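Local coordinates for protein putative Nitroreductase (Anabaena variabilis ATCC 29413, PDB 3EO7) that binds flavin mononucleotide and probably works as an FMN-dependent oxidoreductase of the nitroreductase family, at residues Tyr112-Gly117 against Ser141-Ser146; Leu162-Thr167 against Ala233-Ala238. All coordinates share one frame; numbering follows the deposited sequence.

Interaction 1. Residues Tyr112-Gly117 against Ser141-Ser146; sequences YVVSRG and SDVWQS
R116 lies flat over the indole of W144. Its CD sits 3.5 Å from the centroid of the five-membered ring of W144 and only 7° off the ring normal, a CH-pi contact made squarely over the face. The guanidinium follows the same face: its plane is turned just 13° from that of the ring, and R116 NE comes to 3.4 Å from W144 CD1. The fit depends on an extended arginine, with CG anti to the backbone N (chi1 -167°) and the chain straight on to NE. The ring also meets V114: the carbonyl O of V114 lies in the indole plane, 3.6 Å from CZ3 of W144, while V114 CG1 packs obliquely against CG2 of V143 at 3.5 Å.

One water bridges the two segments. It donates to S115 O (2.9 Å) and accepts from the amide of V143, so it joins the end of strand 109-115 to the turn that leads into helix 144-150.

Further out, the indole NE1 of W144 bonds to L157 O, and the guanidinium of R116 is held by T160 O and by a salt bridge to E158, which helps to hold it over the ring. At the strand end, S115 OG accepts from G117 N at 3.0 Å, forming an ST turn. Replacing W144 by an alanine would probably leave the arginine chain without its flat support and L157 O without its indole donor. Dispersion and a single bridging water, not direct hydrogen bonds between the segments, thus tie the strand end to the helix start.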
loop_
_atom_site.group_PDB
_atom_site.type_symbol
_atom_site.label_atom_id
_atom_site.label_comp_id
_atom_site.label_asym_id
_atom_site.label_seq_id
_atom_site.Cartn_x
_atom_site.Cartn_y
_atom_site.Cartn_z
ATOM N N TYR A 112 -2.121 -3.589 -14.480
ATOM C CA TYR A 112 -1.801 -4.090 -15.797
ATOM C C TYR A 112 -0.958 -5.348 -15.684
ATOM O O TYR A 112 -0.226 -5.510 -14.728
ATOM C CB TYR A 112 -0.993 -3.063 -16.576
ATOM C CG TYR A 112 -1.754 -1.803 -16.851
ATOM C CD1 TYR A 112 -1.811 -0.791 -15.910
ATOM C CD2 TYR A 112 -2.423 -1.639 -18.047
ATOM C CE1 TYR A 112 -2.552 0.366 -16.136
ATOM C CE2 TYR A 112 -3.171 -0.493 -18.302
ATOM C CZ TYR A 112 -3.214 0.513 -17.360
ATOM O OH TYR A 112 -3.943 1.641 -17.633
ATOM N N VAL A 113 -1.074 -6.219 -16.680
ATOM C CA VAL A 113 -0.183 -7.360 -16.800
ATOM C C VAL A 113 0.576 -7.202 -18.115
ATOM O O VAL A 113 -0.025 -6.946 -19.189
ATOM C CB VAL A 113 -0.922 -8.711 -16.798
ATOM C CG1 VAL A 113 0.036 -9.860 -17.103
ATOM C CG2 VAL A 113 -1.634 -8.961 -15.454
ATOM N N VAL A 114 1.886 -7.360 -18.027
ATOM C CA VAL A 114 2.784 -7.306 -19.197
ATOM C C VAL A 114 3.284 -8.719 -19.438
ATOM O O VAL A 114 3.785 -9.357 -18.521
ATOM C CB VAL A 114 3.946 -6.330 -19.015
ATOM C CG1 VAL A 114 4.870 -6.350 -20.253
ATOM C CG2 VAL A 114 3.422 -4.932 -18.772
ATOM N N SER A 115 3.114 -9.212 -20.663
ATOM C CA SER A 115 3.569 -10.559 -21.003
ATOM C C SER A 115 4.789 -10.552 -21.906
ATOM O O SER A 115 4.815 -9.891 -22.948
ATOM C CB SER A 115 2.461 -11.337 -21.682
ATOM O OG SER A 115 2.935 -12.630 -22.109
ATOM N N ARG A 116 5.767 -11.348 -21.538
ATOM C CA ARG A 116 6.935 -11.568 -22.364
ATOM C C ARG A 116 6.582 -12.401 -23.603
ATOM O O ARG A 116 7.333 -12.400 -24.589
ATOM C CB ARG A 116 7.989 -12.306 -21.556
ATOM C CG ARG A 116 9.376 -12.314 -22.208
ATOM C CD ARG A 116 10.374 -12.763 -21.165
ATOM N NE ARG A 116 11.744 -12.565 -21.641
ATOM C CZ ARG A 116 12.824 -12.711 -20.882
ATOM N NH1 ARG A 116 12.703 -13.055 -19.623
ATOM N NH2 ARG A 116 14.028 -12.485 -21.381
ATOM N N GLY A 117 5.498 -13.181 -23.518
ATOM C CA GLY A 117 5.063 -14.049 -24.603
ATOM C C GLY A 117 5.397 -15.474 -24.227
ATOM O O GLY A 117 6.560 -15.863 -24.223
ATOM N N SER A 141 2.425 -7.098 -29.046
ATOM C CA SER A 141 3.735 -6.926 -29.640
ATOM C C SER A 141 4.732 -7.312 -28.554
ATOM O O SER A 141 4.368 -7.444 -27.386
ATOM C CB SER A 141 4.003 -5.485 -30.110
ATOM O OG SER A 141 4.363 -4.653 -29.018
ATOM N N ASP A 142 5.996 -7.522 -28.905
ATOM C CA ASP A 142 6.956 -7.884 -27.859
ATOM C C ASP A 142 7.529 -6.618 -27.253
ATOM O O ASP A 142 8.377 -5.947 -27.851
ATOM C CB ASP A 142 8.082 -8.797 -28.327
ATOM C CG ASP A 142 8.765 -9.484 -27.154
ATOM O OD1 ASP A 142 8.047 -10.138 -26.364
ATOM O OD2 ASP A 142 9.995 -9.390 -27.009
ATOM N N VAL A 143 7.098 -6.359 -26.025
ATOM C CA VAL A 143 7.406 -5.149 -25.279
ATOM C C VAL A 143 8.401 -5.404 -24.141
ATOM O O VAL A 143 8.805 -4.463 -23.448
ATOM C CB VAL A 143 6.126 -4.565 -24.638
ATOM C CG1 VAL A 143 5.068 -4.177 -25.710
ATOM C CG2 VAL A 143 5.530 -5.534 -23.617
ATOM N N TRP A 144 8.830 -6.653 -23.965
ATOM C CA TRP A 144 9.652 -6.996 -22.796
ATOM C C TRP A 144 10.973 -6.227 -22.736
ATOM O O TRP A 144 11.330 -5.677 -21.677
ATOM C CB TRP A 144 9.895 -8.511 -22.721
ATOM C CG TRP A 144 10.240 -8.976 -21.361
ATOM C CD1 TRP A 144 11.467 -9.287 -20.894
ATOM C CD2 TRP A 144 9.342 -9.124 -20.261
ATOM N NE1 TRP A 144 11.394 -9.677 -19.590
ATOM C CE2 TRP A 144 10.091 -9.588 -19.174
ATOM C CE3 TRP A 144 7.968 -8.953 -20.104
ATOM C CZ2 TRP A 144 9.517 -9.888 -17.942
ATOM C CZ3 TRP A 144 7.401 -9.244 -18.885
ATOM C CH2 TRP A 144 8.173 -9.698 -17.814
ATOM N N GLN A 145 11.690 -6.175 -23.855
ATOM C CA GLN A 145 12.946 -5.450 -23.873
ATOM C C GLN A 145 12.764 -3.975 -23.494
ATOM O O GLN A 145 13.598 -3.416 -22.760
ATOM C CB GLN A 145 13.682 -5.606 -25.194
ATOM C CG GLN A 145 15.034 -4.930 -25.140
ATOM C CD GLN A 145 15.883 -5.240 -26.324
ATOM O OE1 GLN A 145 15.882 -6.364 -26.823
ATOM N NE2 GLN A 145 16.636 -4.249 -26.778
ATOM N N SER A 146 11.692 -3.349 -23.982
ATOM C CA SER A 146 11.400 -1.949 -23.627
ATOM C C SER A 146 11.182 -1.811 -22.109
ATOM O O SER A 146 11.591 -0.818 -21.494
ATOM C CB SER A 146 10.204 -1.382 -24.414
ATOM O OG SER A 146 8.987 -2.060 -24.134
HETATM O O HOH W 1 6.789 -8.748 -24.703
#

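Interaction 2. Residues Leu162-Thr167 against Ala233-Ala238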
loop_
_atom_site.group_PDB
_atom_site.type_symbol
_atom_site.label_atom_id
_atom_site.label_comp_id
_atom_site.label_asym_id
_atom_site.label_seq_id
_atom_site.Cartn_x
_atom_site.Cartn_y
_atom_site.Cartn_z
ATOM N N LEU A 162 6.169 -12.625 -16.972
ATOM C CA LEU A 162 5.110 -11.649 -16.862
ATOM C C LEU A 162 5.379 -10.725 -15.677
ATOM O O LEU A 162 6.116 -11.052 -14.777
ATOM C CB LEU A 162 3.725 -12.286 -16.756
ATOM C CG LEU A 162 3.260 -12.966 -15.474
ATOM C CD1 LEU A 162 1.775 -13.295 -15.642
ATOM C CD2 LEU A 162 4.079 -14.201 -15.192
ATOM N N ALA A 163 4.756 -9.570 -15.726
ATOM C CA ALA A 163 4.885 -8.551 -14.706
ATOM C C ALA A 163 3.566 -7.838 -14.543
ATOM O O ALA A 163 2.792 -7.669 -15.500
ATOM C CB ALA A 163 5.969 -7.506 -15.095
ATOM N N ILE A 164 3.315 -7.427 -13.319
ATOM C CA ILE A 164 2.228 -6.506 -13.062
ATOM C C ILE A 164 2.851 -5.111 -13.062
ATOM O O ILE A 164 3.965 -4.915 -12.586
ATOM C CB ILE A 164 1.571 -6.784 -11.676
ATOM C CG1 ILE A 164 0.599 -7.956 -11.821
ATOM C CG2 ILE A 164 0.767 -5.561 -11.173
ATOM C CD1 ILE A 164 -0.005 -8.481 -10.454
ATOM N N ILE A 165 2.123 -4.137 -13.588
ATOM C CA ILE A 165 2.494 -2.751 -13.401
ATOM C C ILE A 165 1.271 -2.107 -12.774
ATOM O O ILE A 165 0.135 -2.294 -13.260
ATOM C CB ILE A 165 2.922 -2.027 -14.694
ATOM C CG1 ILE A 165 4.119 -2.765 -15.337
ATOM C CG2 ILE A 165 3.220 -0.543 -14.369
ATOM C CD1 ILE A 165 4.601 -2.121 -16.667
ATOM N N VAL A 166 1.500 -1.343 -11.706
ATOM C CA VAL A 166 0.430 -0.620 -11.027
ATOM C C VAL A 166 0.612 0.844 -11.339
ATOM O O VAL A 166 1.691 1.413 -11.113
ATOM C CB VAL A 166 0.403 -0.796 -9.504
ATOM C CG1 VAL A 166 -0.822 -0.048 -8.892
ATOM C CG2 VAL A 166 0.331 -2.258 -9.152
ATOM N N THR A 167 -0.443 1.439 -11.885
ATOM C CA THR A 167 -0.451 2.857 -12.144
ATOM C C THR A 167 -1.506 3.522 -11.254
ATOM O O THR A 167 -2.330 2.830 -10.609
ATOM C CB THR A 167 -0.872 3.155 -13.586
ATOM O OG1 THR A 167 -2.254 2.804 -13.766
ATOM C CG2 THR A 167 0.031 2.464 -14.620
ATOM N N ALA A 233 4.637 1.432 -9.616
ATOM C CA ALA A 233 5.304 0.204 -9.235
ATOM C C ALA A 233 5.275 -0.791 -10.402
ATOM O O ALA A 233 4.243 -0.972 -11.043
ATOM C CB ALA A 233 4.672 -0.446 -7.967
ATOM N N VAL A 234 6.428 -1.409 -10.649
ATOM C CA VAL A 234 6.630 -2.469 -11.638
ATOM C C VAL A 234 6.973 -3.729 -10.824
ATOM O O VAL A 234 7.843 -3.691 -9.965
ATOM C CB VAL A 234 7.706 -2.124 -12.683
ATOM C CG1 VAL A 234 7.983 -3.330 -13.612
ATOM C CG2 VAL A 234 7.276 -0.864 -13.521
ATOM N N LEU A 235 6.274 -4.815 -11.105
ATOM C CA LEU A 235 6.442 -6.060 -10.350
ATOM C C LEU A 235 6.499 -7.311 -11.218
ATOM O O LEU A 235 5.479 -7.932 -11.487
ATOM C CB LEU A 235 5.332 -6.219 -9.275
ATOM C CG LEU A 235 5.099 -5.085 -8.276
ATOM C CD1 LEU A 235 3.974 -4.177 -8.707
ATOM C CD2 LEU A 235 4.781 -5.653 -6.888
ATOM N N PRO A 236 7.698 -7.688 -11.657
ATOM C CA PRO A 236 7.799 -9.002 -12.266
ATOM C C PRO A 236 7.266 -10.067 -11.321
ATOM O O PRO A 236 7.481 -9.993 -10.096
ATOM C CB PRO A 236 9.317 -9.203 -12.469
ATOM C CG PRO A 236 9.878 -7.867 -12.458
ATOM C CD PRO A 236 8.992 -6.987 -11.643
ATOM N N LEU A 237 6.559 -11.040 -11.892
ATOM C CA LEU A 237 5.984 -12.133 -11.143
ATOM C C LEU A 237 6.782 -13.408 -11.382
ATOM O O LEU A 237 6.724 -13.982 -12.474
ATOM C CB LEU A 237 4.535 -12.346 -11.554
ATOM C CG LEU A 237 3.579 -11.203 -11.242
ATOM C CD1 LEU A 237 2.162 -11.609 -11.708
ATOM C CD2 LEU A 237 3.599 -10.801 -9.772
ATOM N N ALA A 238 7.513 -13.842 -10.355
ATOM C CA ALA A 238 8.347 -15.048 -10.435
ATOM C C ALA A 238 7.543 -16.269 -10.047
ATOM O O ALA A 238 7.005 -16.310 -8.930
ATOM C CB ALA A 238 9.545 -14.917 -9.493
#
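I164 and L237 meet through branches set by their first torsions: CG1 of I164 (chi1 -81°) and CG of L237 (chi1 -65°) each stand anti to their own carbonyl carbon, which brings I164 CG1 to 4.0 Å from L237 CD1. In V166 the branch anti to the carbonyl carbon is CG2, and it reaches L235 CD1 at 4.1 Å, the two side chains crossing at a slant. I165 and V234 instead lie side by side and point the same way, on the other face of the sheet, where A163 and P236 also pair.

The backbone ladder between strands 162-169 and 229-239 explains this alternation. The two short segments run antiparallel, with 153° between their directions, and I164 with L235 and V166 with A233 form the hydrogen-bonded pairs. L235 N donates to I164 O at 2.7 Å, arriving almost in line with the carbonyl bond. The return bond from I164 N to L235 O is 2.9 Å long, but the donor stands well above that carbonyl plane. V166 N to A233 O is again nearly in line with the A233 carbonyl, whereas the reciprocal bond from A233 N to V166 O is weak at 3.3 Å. P236 has no amide hydrogen to give, and it occupies a non-hydrogen-bonded position opposite A163, where the methyl CB of A163 packs 3.7 Å from P236 CA. Beyond it, L237 N resumes the ladder with a 2.9 Å bond to L162 O.

Helix 181-202 packs on the face bearing I164, V166, A233 and L235: its L193 touches A233 and L235, its T189 and L192 touch V166. Every touching residue is buried: the ladder, with bonds from A163 and I165 to strand 109-115, pairs much of the polar backbone, and V166, A233 and L235 give the helix an apolar surface.

In the fold
Interaction 1 precedes interaction 2 along the chain, their centres lie 11 Å apart, and both belong to the first nitroreductase-family region. They share a seven-stranded antiparallel sheet in which strand 162-169 stands between 109-115 and 229-239. The two contacts join directly through the pairing of strands 109-115 and 162-169: V114 N lies 2.7 Å from A163 O, and Y112 N lies 2.9 Å from I165 O, both probable hydrogen bonds. Interaction 2 is thus a strand-to-strand seam inside the sheet, whereas interaction 1 fastens the end of the neighbouring strand to helix 144-150. Together they tie three neighbouring strands and a helix into one unit, with no direct part in holding the flavin evident: the V166 side chain is about 13 Å from FMN.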